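Local atomic coordinates of putative membrane anchored protein (Corynebacterium diphtheriae, PDB entry 3LSO), a protein that is of unknown function but is probably anchored in the cell membrane of this bacterium, exposing an elongated portion built of beta strands and loops without helices. Residues T286-K291 with L443-E448; A51-P56 with K182-V187; F229-I234 with K260-R265; D352-T357 with V412-E417. All coordinates share one frame; numbering follows the deposited sequence.

How the contacts relate
The four contacts sample an elongated chain, with a radius of gyration of 37 Å, that contains no modelled helix. Contacts 2 and 4 are the most widely separated, their centres 66 Å apart on opposite sides of the chain's centre. Contact 3 lies between them, 42 Å from contact 2 and 40 Å from contact 4, centre to centre. Contact 1 joins the regions of contacts 3 and 4: its linker follows strand 278-285, in the five-stranded sheet of contact 3, and docks on strand 440-453. Contact 4 is nested in the loop closed by contact 1, with centres 19 Å apart and nearest atoms about 8 Å apart. Contact 2 belongs to the N-terminal family domain.

Contact 1: T286-K291 with L443-E448; sequences TELDTK and LVSIPE
D289 and S445 bring the two backbones together, with CA atoms 5.2 Å apart. Segment 286-291 is irregular, whereas 443-446 belongs to a strand that turns a corner at P447 and E448. The backbone link is S445 N to D289 O, 2.8 Å, with an N-H...O angle of 152° and the donor in the carbonyl plane. Instead of a second backbone acceptor, D289 N uses the serine hydroxyl: D289 N donates to S445 OG over 3.0 Å. The torsion explains the reach, since OG lies anti to the carbonyl carbon of S445 (chi1 -62°), beside its own N. Thus the N-H and C=O of D289 are both engaged by one residue; Q430 adds a weak hydrogen bond to the same hydroxyl.

Carbon contacts flank the D289-S445 pair: L288 before it and K291 after it. L288 places CD1 3.8 Å from S445 CB and also packs on M428. Further along, V444 CG1 lies against the backbone of K291, 3.8 Å from K291 N and 4.1 Å from K291 CB, while the lysine amine leads away to D297 O. K387 forms a salt bridge with E287 and a weak, long ion pair with D289, so the two acidic groups share one lysine. Because V444 and I446 pair with M431 and F429 of strand 425-435 while S445 pairs with D289, the arrangement is consistent with a linker between two sheets of the chain, running from strand 278-285 to strand 298-303 and docked against the other edge of a beta strand.

Contact 2: A51-P56 with K182-V187; sequences AEFEMP and KPFATV
F53 and F184 form the densely packed end of this contact. Their rings are almost parallel, with planes at 13°, but slid so far along each other that the centroids stand 5.1 Å apart and overlap is slight. The nearest approach is therefore made off the partner ring, F53 CD1 to F184 CB at 3.5 Å. The backbone puts F184 CB there, and the first torsion, with CG beside the backbone N, then lays CG and CD2 next to F53 CE1. I96 touches both phenyl groups, while I69 packs on F53 and V26 and P156 on F184, so the pair is enclosed by several strands.

Further along, the chains run in nearly the same direction, 15° apart end to end, yet remain separated: CA atoms are 6.1 Å apart at F53 and F184 and 7.2 Å at P56 and V187. M55, a selenomethionine in this crystal, spans the widening interval. A bend at its last torsion (chi3 -72°) carries CE to A185 CB, while the M55 and V187 side chains cross at about a right angle, SE 3.7 Å from V187 CG2. At the loose end, the P56 backbone carbonyl rather than its ring is nearest, with P56 O 3.6 Å from V187 CG1.

The solvent side differs. E52 and E54 leave the backbone away from 182-187; T186, separately, leaves it away from 51-56. K70 offers E54 only a weak, long ion pair. With no hydrogen bond joining the segments, their association is essentially hydrophobic; backbone bonding goes to other strands, as in E52 with K70 and A185 with F154.

Contact 3: F229-I234 with K260-R265; sequences FFVNHI and KTITAR
N232 and T261 close the turn end of this antiparallel pair through a side-chain bond. With CG beside its own N (chi1 -82°), N232 turns its amide so that OD1 accepts from T261 N at 2.9 Å, N-H...O 169°. Its backbone N donates to T261 O at 2.8 Å. A type I' turn from V231 to I234 then throws H233 back over the strand, CD2 lying 3.7 Å from T263 OG1. E279 receives both H233 NE2 and T263 OG1, and P459 O receives H233 ND1, consistent with an imidazole protonated at both nitrogens. A water accepts from H233 N and donates to T261 O and T263 OG1.

F230 and T263 form the hydrogen-bonded pair, F230 N to T263 O at 2.7 Å and T263 N to F230 O at 3.0 Å. The phenyl ring of F230 presents its edge to R265, F230 CE2 lying 4.0 Å from R265 CB, with ring and guanidinium planes 71° apart; D277 holds the guanidinium by a salt bridge. On the other face V231 and I262 lie side by side, V231 CG2 to I262 CD1 4.1 Å. F229, I262 and A264 continue this face onto strand 208-214, while in their sheet strands 226-231 and 258-267 are flanked by 234-241 and 278-285.

Contact 4: D352-T357 with V412-E417; sequences DGTGKT and VSAEFE
T354 meets E415 where strand 349-357, at the edge of a four-stranded antiparallel sheet, is interrupted beside strand 410-417. Pairing is regular before the break, through I351 with E415, and resumes at K356; between them T354 supplies a side-chain substitute. Its OG1 accepts from E415 N at 2.8 Å, N-H...O 155°, and also bonds to I351 O, so one hydroxyl ties the strand across the gap. The torsion responsible places OG1 between the backbone N and the carbonyl carbon (chi1 64°), and the T354 side chain crosses that of E415 at about a right angle, CG2 3.9 Å from E415 CB.

At G355 the chains come closest in register, its CA 4.2 Å from that of A414. The glycine CA approaches S413 O at 3.3 Å in a CA-H...O contact, and A414 CB packs on the same CA. Y350 holds the backbone N of G355 through its phenol hydroxyl.

K356 restores the ladder. Its N donates to S413 O at 3.1 Å, and S413 N returns the bond to K356 O at 3.0 Å, the latter with an N-H...O angle of 167°; both donors lie nearly along the C=O axis of their acceptors. This is the hydrogen-bonded pair; the end of the K356 side chain leads away from strand 410-417.

T357 and V412, the following non-hydrogen-bonded pair, turn to the opposite face, where both touch I340 of strand 335-343. S361 OG and Y359 O bind the hydroxyl of T357, and its methyl completes the contact, CG2 standing 4.1 Å from V412 CB.

Contact 1: T286-K291 with L443-E448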
loop_
_atom_site.group_PDB
_atom_site.type_symbol
_atom_site.label_atom_id
_atom_site.label_comp_id
_atom_site.label_asym_id
_atom_site.label_seq_id
_atom_site.Cartn_x
_atom_site.Cartn_y
_atom_site.Cartn_z
ATOM N N THR B 286 12.810 11.958 20.843
ATOM C CA THR B 286 13.724 13.003 21.351
ATOM C C THR B 286 15.189 12.808 20.914
ATOM O O THR B 286 15.720 13.571 20.100
ATOM C CB THR B 286 13.648 13.095 22.879
ATOM O OG1 THR B 286 12.283 13.311 23.252
ATOM C CG2 THR B 286 14.525 14.240 23.408
ATOM N N GLU B 287 15.830 11.785 21.469
ATOM C CA GLU B 287 17.173 11.373 21.067
ATOM C C GLU B 287 17.082 9.862 20.807
ATOM O O GLU B 287 16.309 9.136 21.468
ATOM C CB GLU B 287 18.176 11.687 22.208
ATOM C CG GLU B 287 19.697 11.726 21.872
ATOM C CD GLU B 287 20.603 11.701 23.143
ATOM O OE1 GLU B 287 20.136 12.051 24.268
ATOM O OE2 GLU B 287 21.796 11.313 23.011
ATOM N N LEU B 288 17.845 9.402 19.826
ATOM C CA LEU B 288 18.033 7.985 19.637
ATOM C C LEU B 288 19.509 7.638 19.802
ATOM O O LEU B 288 20.346 7.996 18.959
ATOM C CB LEU B 288 17.531 7.558 18.261
ATOM C CG LEU B 288 17.658 6.051 17.962
ATOM C CD1 LEU B 288 16.651 5.168 18.731
ATOM C CD2 LEU B 288 17.551 5.796 16.457
ATOM N N ASP B 289 19.839 6.958 20.892
ATOM C CA ASP B 289 21.172 6.406 21.027
ATOM C C ASP B 289 21.141 5.003 20.496
ATOM O O ASP B 289 20.590 4.107 21.124
ATOM C CB ASP B 289 21.613 6.358 22.472
ATOM C CG ASP B 289 21.630 7.708 23.122
ATOM O OD1 ASP B 289 20.875 8.606 22.660
ATOM O OD2 ASP B 289 22.409 7.853 24.107
ATOM N N THR B 290 21.724 4.815 19.326
ATOM C CA THR B 290 21.930 3.490 18.788
ATOM C C THR B 290 23.202 2.923 19.404
ATOM O O THR B 290 24.049 3.675 19.886
ATOM C CB THR B 290 22.079 3.551 17.275
ATOM O OG1 THR B 290 22.804 4.737 16.939
ATOM C CG2 THR B 290 20.699 3.591 16.600
ATOM N N LYS B 291 23.323 1.593 19.404
ATOM C CA LYS B 291 24.516 0.947 19.932
ATOM C C LYS B 291 25.691 1.470 19.134
ATOM O O LYS B 291 25.533 1.898 17.994
ATOM C CB LYS B 291 24.419 -0.589 19.888
ATOM C CG LYS B 291 24.313 -1.190 18.497
ATOM C CD LYS B 291 24.112 -2.696 18.499
ATOM C CE LYS B 291 24.345 -3.228 17.100
ATOM N NZ LYS B 291 24.586 -4.689 17.058
ATOM N N LEU B 443 25.059 3.892 26.335
ATOM C CA LEU B 443 23.651 3.952 26.696
ATOM C C LEU B 443 22.871 3.726 25.419
ATOM O O LEU B 443 23.046 4.456 24.435
ATOM C CB LEU B 443 23.304 5.279 27.335
ATOM C CG LEU B 443 23.879 5.466 28.739
ATOM C CD1 LEU B 443 24.022 6.931 29.082
ATOM C CD2 LEU B 443 23.060 4.752 29.826
ATOM N N VAL B 444 22.040 2.685 25.409
ATOM C CA VAL B 444 21.416 2.261 24.154
ATOM C C VAL B 444 19.898 2.267 24.239
ATOM O O VAL B 444 19.306 1.538 25.053
ATOM C CB VAL B 444 21.872 0.865 23.752
ATOM C CG1 VAL B 444 21.310 0.531 22.398
ATOM C CG2 VAL B 444 23.382 0.788 23.756
ATOM N N SER B 445 19.284 3.094 23.392
ATOM C CA SER B 445 17.833 3.204 23.295
ATOM C C SER B 445 17.235 1.907 22.814
ATOM O O SER B 445 17.684 1.356 21.806
ATOM C CB SER B 445 17.470 4.304 22.317
ATOM O OG SER B 445 17.964 5.529 22.807
ATOM N N ILE B 446 16.238 1.414 23.541
ATOM C CA ILE B 446 15.625 0.136 23.220
ATOM C C ILE B 446 14.227 0.415 22.715
ATOM O O ILE B 446 13.332 0.738 23.503
ATOM C CB ILE B 446 15.675 -0.863 24.415
ATOM C CG1 ILE B 446 17.118 -1.320 24.644
ATOM C CG2 ILE B 446 14.872 -2.120 24.124
ATOM C CD1 ILE B 446 17.289 -2.063 25.887
ATOM N N PRO B 447 14.032 0.344 21.390
ATOM C CA PRO B 447 12.728 0.683 20.814
ATOM C C PRO B 447 11.652 -0.260 21.296
ATOM O O PRO B 447 10.493 0.020 21.088
ATOM C CB PRO B 447 12.924 0.472 19.300
ATOM C CG PRO B 447 14.395 0.464 19.074
ATOM C CD PRO B 447 15.030 -0.009 20.363
ATOM N N GLU B 448 12.015 -1.377 21.920
ATOM C CA GLU B 448 10.989 -2.313 22.380
ATOM C C GLU B 448 10.413 -1.862 23.722
ATOM O O GLU B 448 9.487 -2.503 24.244
ATOM C CB GLU B 448 11.506 -3.748 22.476
ATOM C CG GLU B 448 11.785 -4.403 21.142
ATOM C CD GLU B 448 13.035 -3.872 20.435
ATOM O OE1 GLU B 448 13.712 -2.940 20.941
ATOM O OE2 GLU B 448 13.346 -4.392 19.343
#

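Contact 2: A51-P56 with K182-V187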
loop_
_atom_site.group_PDB
_atom_site.type_symbol
_atom_site.label_atom_id
_atom_site.label_comp_id
_atom_site.label_asym_id
_atom_site.label_seq_id
_atom_site.Cartn_x
_atom_site.Cartn_y
_atom_site.Cartn_z
ATOM N N ALA B 51 -18.749 -17.493 -27.270
ATOM C CA ALA B 51 -17.610 -16.581 -27.238
ATOM C C ALA B 51 -16.833 -16.636 -25.920
ATOM O O ALA B 51 -17.399 -16.881 -24.852
ATOM C CB ALA B 51 -18.062 -15.169 -27.522
ATOM N N GLU B 52 -15.525 -16.410 -26.016
ATOM C CA GLU B 52 -14.634 -16.390 -24.861
ATOM C C GLU B 52 -13.973 -15.015 -24.736
ATOM O O GLU B 52 -13.262 -14.560 -25.637
ATOM C CB GLU B 52 -13.588 -17.502 -24.980
ATOM C CG GLU B 52 -12.408 -17.357 -24.034
ATOM C CD GLU B 52 -11.539 -18.602 -23.959
ATOM O OE1 GLU B 52 -11.571 -19.431 -24.901
ATOM O OE2 GLU B 52 -10.818 -18.748 -22.942
ATOM N N PHE B 53 -14.231 -14.358 -23.615
ATOM C CA PHE B 53 -13.683 -13.037 -23.344
ATOM C C PHE B 53 -12.443 -13.140 -22.445
ATOM O O PHE B 53 -12.549 -13.084 -21.218
ATOM C CB PHE B 53 -14.752 -12.170 -22.675
ATOM C CG PHE B 53 -15.601 -11.384 -23.634
ATOM C CD1 PHE B 53 -16.546 -12.007 -24.431
ATOM C CD2 PHE B 53 -15.476 -9.998 -23.717
ATOM C CE1 PHE B 53 -17.334 -11.257 -25.300
ATOM C CE2 PHE B 53 -16.265 -9.245 -24.590
ATOM C CZ PHE B 53 -17.184 -9.868 -25.377
ATOM N N GLU B 54 -11.275 -13.298 -23.058
ATOM C CA GLU B 54 -10.033 -13.429 -22.305
ATOM C C GLU B 54 -9.554 -12.054 -21.836
ATOM O O GLU B 54 -8.998 -11.271 -22.603
ATOM C CB GLU B 54 -8.967 -14.157 -23.129
ATOM C CG GLU B 54 -9.394 -15.555 -23.609
ATOM C CD GLU B 54 -8.364 -16.245 -24.515
ATOM O OE1 GLU B 54 -7.288 -15.662 -24.783
ATOM O OE2 GLU B 54 -8.631 -17.384 -24.961
HETATM N N MSE B 55 -9.799 -11.771 -20.563
HETATM C CA MSE B 55 -9.484 -10.481 -19.966
HETATM C C MSE B 55 -8.696 -10.653 -18.684
HETATM O O MSE B 55 -8.799 -11.702 -18.038
HETATM C CB MSE B 55 -10.766 -9.731 -19.648
HETATM C CG MSE B 55 -11.092 -8.656 -20.636
HETATM SE SE MSE B 55 -12.819 -7.899 -20.220
HETATM C CE MSE B 55 -13.871 -9.414 -20.791
ATOM N N PRO B 56 -7.908 -9.625 -18.301
ATOM C CA PRO B 56 -7.229 -9.660 -17.001
ATOM C C PRO B 56 -8.257 -9.602 -15.866
ATOM O O PRO B 56 -9.393 -9.146 -16.077
ATOM C CB PRO B 56 -6.377 -8.391 -17.020
ATOM C CG PRO B 56 -7.092 -7.478 -17.942
ATOM C CD PRO B 56 -7.617 -8.372 -19.024
ATOM N N LYS B 182 -26.175 -14.345 -18.048
ATOM C CA LYS B 182 -24.904 -14.855 -17.544
ATOM C C LYS B 182 -23.770 -14.179 -18.296
ATOM O O LYS B 182 -23.699 -14.277 -19.527
ATOM C CB LYS B 182 -24.842 -16.386 -17.585
ATOM C CG LYS B 182 -25.779 -17.018 -16.547
ATOM C CD LYS B 182 -25.597 -18.523 -16.409
ATOM C CE LYS B 182 -26.693 -19.124 -15.541
ATOM N NZ LYS B 182 -26.539 -20.590 -15.470
ATOM N N PRO B 183 -22.909 -13.451 -17.548
ATOM C CA PRO B 183 -21.957 -12.474 -18.088
ATOM C C PRO B 183 -20.653 -13.086 -18.593
ATOM O O PRO B 183 -20.068 -13.935 -17.934
ATOM C CB PRO B 183 -21.684 -11.548 -16.885
ATOM C CG PRO B 183 -22.539 -12.105 -15.703
ATOM C CD PRO B 183 -22.833 -13.518 -16.074
ATOM N N PHE B 184 -20.210 -12.637 -19.758
ATOM C CA PHE B 184 -18.967 -13.110 -20.381
ATOM C C PHE B 184 -17.740 -12.898 -19.498
ATOM O O PHE B 184 -16.788 -13.693 -19.548
ATOM C CB PHE B 184 -18.734 -12.427 -21.737
ATOM C CG PHE B 184 -19.897 -12.541 -22.688
ATOM C CD1 PHE B 184 -20.317 -13.795 -23.161
ATOM C CD2 PHE B 184 -20.580 -11.408 -23.101
ATOM C CE1 PHE B 184 -21.402 -13.918 -24.030
ATOM C CE2 PHE B 184 -21.668 -11.521 -23.966
ATOM C CZ PHE B 184 -22.076 -12.781 -24.432
ATOM N N ALA B 185 -17.755 -11.822 -18.707
ATOM C CA ALA B 185 -16.658 -11.556 -17.784
ATOM C C ALA B 185 -16.915 -10.462 -16.745
ATOM O O ALA B 185 -17.758 -9.570 -16.920
ATOM C CB ALA B 185 -15.355 -11.290 -18.540
ATOM N N THR B 186 -16.177 -10.581 -15.649
ATOM C CA THR B 186 -16.146 -9.581 -14.609
ATOM C C THR B 186 -14.710 -9.070 -14.480
ATOM O O THR B 186 -13.759 -9.854 -14.554
ATOM C CB THR B 186 -16.679 -10.165 -13.279
ATOM O OG1 THR B 186 -18.063 -9.813 -13.127
ATOM C CG2 THR B 186 -15.893 -9.647 -12.077
ATOM N N VAL B 187 -14.558 -7.753 -14.336
ATOM C CA VAL B 187 -13.253 -7.167 -14.042
ATOM C C VAL B 187 -13.316 -6.204 -12.849
ATOM O O VAL B 187 -14.070 -5.229 -12.870
ATOM C CB VAL B 187 -12.644 -6.450 -15.273
ATOM C CG1 VAL B 187 -11.162 -6.157 -15.038
ATOM C CG2 VAL B 187 -12.824 -7.283 -16.547
#

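Contact 3: F229-I234 with K260-R265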
loop_
_atom_site.group_PDB
_atom_site.type_symbol
_atom_site.label_atom_id
_atom_site.label_comp_id
_atom_site.label_asym_id
_atom_site.label_seq_id
_atom_site.Cartn_x
_atom_site.Cartn_y
_atom_site.Cartn_z
ATOM N N PHE B 229 2.567 19.914 1.180
ATOM C CA PHE B 229 2.775 18.983 2.274
ATOM C C PHE B 229 2.050 19.474 3.507
ATOM O O PHE B 229 1.765 20.671 3.638
ATOM C CB PHE B 229 4.263 18.809 2.562
ATOM C CG PHE B 229 4.988 18.043 1.496
ATOM C CD1 PHE B 229 5.630 18.698 0.473
ATOM C CD2 PHE B 229 5.007 16.662 1.513
ATOM C CE1 PHE B 229 6.294 17.989 -0.500
ATOM C CE2 PHE B 229 5.667 15.961 0.554
ATOM C CZ PHE B 229 6.313 16.627 -0.461
ATOM N N PHE B 230 1.730 18.546 4.396
ATOM C CA PHE B 230 1.120 18.897 5.656
ATOM C C PHE B 230 1.779 18.100 6.753
ATOM O O PHE B 230 2.124 16.924 6.570
ATOM C CB PHE B 230 -0.355 18.554 5.651
ATOM C CG PHE B 230 -1.169 19.359 4.702
ATOM C CD1 PHE B 230 -1.921 20.429 5.156
ATOM C CD2 PHE B 230 -1.237 19.018 3.360
ATOM C CE1 PHE B 230 -2.716 21.167 4.281
ATOM C CE2 PHE B 230 -2.027 19.765 2.471
ATOM C CZ PHE B 230 -2.762 20.841 2.939
ATOM N N VAL B 231 1.949 18.742 7.896
ATOM C CA VAL B 231 2.396 18.061 9.089
ATOM C C VAL B 231 1.237 18.213 10.045
ATOM O O VAL B 231 0.708 19.316 10.206
ATOM C CB VAL B 231 3.680 18.680 9.680
ATOM C CG1 VAL B 231 4.032 17.989 10.961
ATOM C CG2 VAL B 231 4.830 18.537 8.723
ATOM N N ASN B 232 0.824 17.102 10.638
ATOM C CA ASN B 232 -0.319 17.096 11.523
ATOM C C ASN B 232 -1.455 17.973 11.039
ATOM O O ASN B 232 -1.997 18.803 11.777
ATOM C CB ASN B 232 0.108 17.422 12.950
ATOM C CG ASN B 232 0.667 16.198 13.690
ATOM O OD1 ASN B 232 0.934 15.138 13.105
ATOM N ND2 ASN B 232 0.833 16.342 14.982
ATOM N N HIS B 233 -1.789 17.760 9.768
ATOM C CA HIS B 233 -2.904 18.409 9.052
ATOM C C HIS B 233 -2.855 19.937 8.897
ATOM O O HIS B 233 -3.891 20.596 8.685
ATOM C CB HIS B 233 -4.268 17.923 9.568
ATOM C CG HIS B 233 -4.559 16.485 9.242
ATOM N ND1 HIS B 233 -5.676 15.824 9.714
ATOM C CD2 HIS B 233 -3.871 15.579 8.506
ATOM C CE1 HIS B 233 -5.671 14.581 9.271
ATOM N NE2 HIS B 233 -4.586 14.408 8.535
ATOM N N ILE B 234 -1.648 20.488 8.948
ATOM C CA ILE B 234 -1.450 21.927 8.742
ATOM C C ILE B 234 -0.384 22.184 7.657
ATOM O O ILE B 234 0.687 21.589 7.674
ATOM C CB ILE B 234 -1.141 22.623 10.103
ATOM C CG1 ILE B 234 -2.444 22.762 10.912
ATOM C CG2 ILE B 234 -0.473 23.976 9.897
ATOM C CD1 ILE B 234 -2.301 22.494 12.429
ATOM N N LYS B 260 4.003 11.760 13.997
ATOM C CA LYS B 260 3.698 12.867 13.132
ATOM C C LYS B 260 3.018 12.357 11.869
ATOM O O LYS B 260 3.422 11.340 11.309
ATOM C CB LYS B 260 4.979 13.620 12.821
ATOM C CG LYS B 260 5.740 13.998 14.100
ATOM C CD LYS B 260 5.190 15.265 14.734
ATOM C CE LYS B 260 5.845 15.541 16.051
ATOM N NZ LYS B 260 5.102 16.590 16.817
ATOM N N THR B 261 1.953 13.034 11.447
ATOM C CA THR B 261 1.189 12.640 10.270
ATOM C C THR B 261 1.594 13.532 9.115
ATOM O O THR B 261 1.410 14.745 9.158
ATOM C CB THR B 261 -0.304 12.791 10.517
ATOM O OG1 THR B 261 -0.724 11.847 11.510
ATOM C CG2 THR B 261 -1.047 12.478 9.292
ATOM N N ILE B 262 2.183 12.930 8.096
ATOM C CA ILE B 262 2.582 13.667 6.922
ATOM C C ILE B 262 1.548 13.411 5.850
ATOM O O ILE B 262 1.140 12.258 5.610
ATOM C CB ILE B 262 3.967 13.232 6.424
ATOM C CG1 ILE B 262 4.972 13.176 7.585
ATOM C CG2 ILE B 262 4.467 14.151 5.320
ATOM C CD1 ILE B 262 5.138 14.503 8.345
ATOM N N THR B 263 1.108 14.500 5.220
ATOM C CA THR B 263 0.141 14.413 4.144
ATOM C C THR B 263 0.705 15.141 2.944
ATOM O O THR B 263 1.313 16.218 3.095
ATOM C CB THR B 263 -1.214 14.981 4.569
ATOM O OG1 THR B 263 -1.643 14.315 5.770
ATOM C CG2 THR B 263 -2.251 14.748 3.483
ATOM N N ALA B 264 0.554 14.528 1.769
ATOM C CA ALA B 264 0.965 15.126 0.500
ATOM C C ALA B 264 -0.274 15.279 -0.349
ATOM O O ALA B 264 -1.102 14.349 -0.429
ATOM C CB ALA B 264 1.973 14.250 -0.212
ATOM N N ARG B 265 -0.398 16.449 -0.975
ATOM C CA ARG B 265 -1.582 16.805 -1.744
ATOM C C ARG B 265 -1.157 17.419 -3.063
ATOM O O ARG B 265 -0.368 18.364 -3.087
ATOM C CB ARG B 265 -2.443 17.792 -0.961
ATOM C CG ARG B 265 -3.483 18.486 -1.814
ATOM C CD ARG B 265 -4.547 19.180 -0.996
ATOM N NE ARG B 265 -5.423 18.212 -0.356
ATOM C CZ ARG B 265 -6.343 18.521 0.550
ATOM N NH1 ARG B 265 -6.522 19.782 0.912
ATOM N NH2 ARG B 265 -7.088 17.568 1.094
HETATM O O HOH W 1 -0.622 16.091 7.870
#

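Contact 4: D352-T357 with V412-E417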
loop_
_atom_site.group_PDB
_atom_site.type_symbol
_atom_site.label_atom_id
_atom_site.label_comp_id
_atom_site.label_asym_id
_atom_site.label_seq_id
_atom_site.Cartn_x
_atom_site.Cartn_y
_atom_site.Cartn_z
ATOM N N ASP B 352 12.221 2.360 44.178
ATOM C CA ASP B 352 13.180 1.659 45.031
ATOM C C ASP B 352 12.810 0.211 45.226
ATOM O O ASP B 352 11.642 -0.126 45.485
ATOM C CB ASP B 352 13.336 2.332 46.389
ATOM C CG ASP B 352 13.752 3.796 46.264
ATOM O OD1 ASP B 352 14.072 4.242 45.129
ATOM O OD2 ASP B 352 13.762 4.510 47.292
ATOM N N GLY B 353 13.827 -0.639 45.075
ATOM C CA GLY B 353 13.740 -2.043 45.423
ATOM C C GLY B 353 13.115 -2.885 44.341
ATOM O O GLY B 353 12.729 -4.013 44.613
ATOM N N THR B 354 13.014 -2.366 43.120
ATOM C CA THR B 354 12.359 -3.117 42.065
ATOM C C THR B 354 13.362 -3.618 41.046
ATOM O O THR B 354 13.048 -4.505 40.236
ATOM C CB THR B 354 11.251 -2.303 41.310
ATOM O OG1 THR B 354 11.819 -1.172 40.600
ATOM C CG2 THR B 354 10.198 -1.851 42.245
ATOM N N GLY B 355 14.549 -3.016 41.074
ATOM C CA GLY B 355 15.613 -3.318 40.134
ATOM C C GLY B 355 16.322 -4.601 40.495
ATOM O O GLY B 355 16.693 -4.817 41.652
ATOM N N LYS B 356 16.518 -5.462 39.495
ATOM C CA LYS B 356 17.202 -6.744 39.678
ATOM C C LYS B 356 17.590 -7.366 38.353
ATOM O O LYS B 356 16.996 -7.016 37.312
ATOM C CB LYS B 356 16.315 -7.714 40.451
ATOM C CG LYS B 356 15.084 -8.188 39.728
ATOM C CD LYS B 356 14.216 -8.954 40.675
ATOM C CE LYS B 356 13.710 -8.035 41.823
ATOM N NZ LYS B 356 12.615 -8.658 42.693
ATOM N N THR B 357 18.555 -8.302 38.397
ATOM C CA THR B 357 19.040 -9.025 37.208
ATOM C C THR B 357 18.703 -10.526 37.251
ATOM O O THR B 357 18.357 -11.023 38.312
ATOM C CB THR B 357 20.570 -8.897 37.058
ATOM O OG1 THR B 357 21.228 -9.263 38.276
ATOM C CG2 THR B 357 20.972 -7.512 36.693
ATOM N N VAL B 412 18.134 -6.921 32.902
ATOM C CA VAL B 412 17.786 -6.186 34.083
ATOM C C VAL B 412 16.318 -5.711 33.927
ATOM O O VAL B 412 15.889 -5.322 32.834
ATOM C CB VAL B 412 18.777 -5.061 34.271
ATOM C CG1 VAL B 412 19.094 -4.452 32.950
ATOM C CG2 VAL B 412 18.226 -4.019 35.208
ATOM N N SER B 413 15.534 -5.822 34.988
ATOM C CA SER B 413 14.168 -5.301 34.991
ATOM C C SER B 413 13.881 -4.476 36.229
ATOM O O SER B 413 14.506 -4.649 37.281
ATOM C CB SER B 413 13.145 -6.423 34.860
ATOM O OG SER B 413 13.231 -7.354 35.919
ATOM N N ALA B 414 12.957 -3.544 36.099
ATOM C CA ALA B 414 12.685 -2.655 37.214
ATOM C C ALA B 414 11.361 -1.971 37.002
ATOM O O ALA B 414 10.720 -2.177 35.981
ATOM C CB ALA B 414 13.803 -1.626 37.359
ATOM N N GLU B 415 10.948 -1.146 37.957
ATOM C CA GLU B 415 9.717 -0.407 37.776
ATOM C C GLU B 415 9.949 1.052 37.907
ATOM O O GLU B 415 10.749 1.485 38.737
ATOM C CB GLU B 415 8.663 -0.846 38.761
ATOM C CG GLU B 415 8.222 -2.258 38.491
ATOM C CD GLU B 415 7.009 -2.659 39.313
ATOM O OE1 GLU B 415 6.326 -1.753 39.881
ATOM O OE2 GLU B 415 6.750 -3.889 39.385
ATOM N N PHE B 416 9.207 1.795 37.090
ATOM C CA PHE B 416 9.338 3.223 36.967
ATOM C C PHE B 416 8.038 3.968 37.087
ATOM O O PHE B 416 6.951 3.429 36.862
ATOM C CB PHE B 416 9.974 3.545 35.636
ATOM C CG PHE B 416 11.335 3.027 35.521
ATOM C CD1 PHE B 416 11.570 1.808 34.913
ATOM C CD2 PHE B 416 12.397 3.713 36.093
ATOM C CE1 PHE B 416 12.843 1.301 34.832
ATOM C CE2 PHE B 416 13.698 3.202 36.010
ATOM C CZ PHE B 416 13.908 1.993 35.380
ATOM N N GLU B 417 8.179 5.249 37.385
ATOM C CA GLU B 417 7.072 6.127 37.695
ATOM C C GLU B 417 7.082 7.258 36.676
ATOM O O GLU B 417 8.083 7.968 36.559
ATOM C CB GLU B 417 7.320 6.689 39.087
ATOM C CG GLU B 417 6.196 6.446 40.020
ATOM C CD GLU B 417 6.458 6.908 41.460
ATOM O OE1 GLU B 417 7.530 6.593 42.032
ATOM O OE2 GLU B 417 5.551 7.567 42.030
#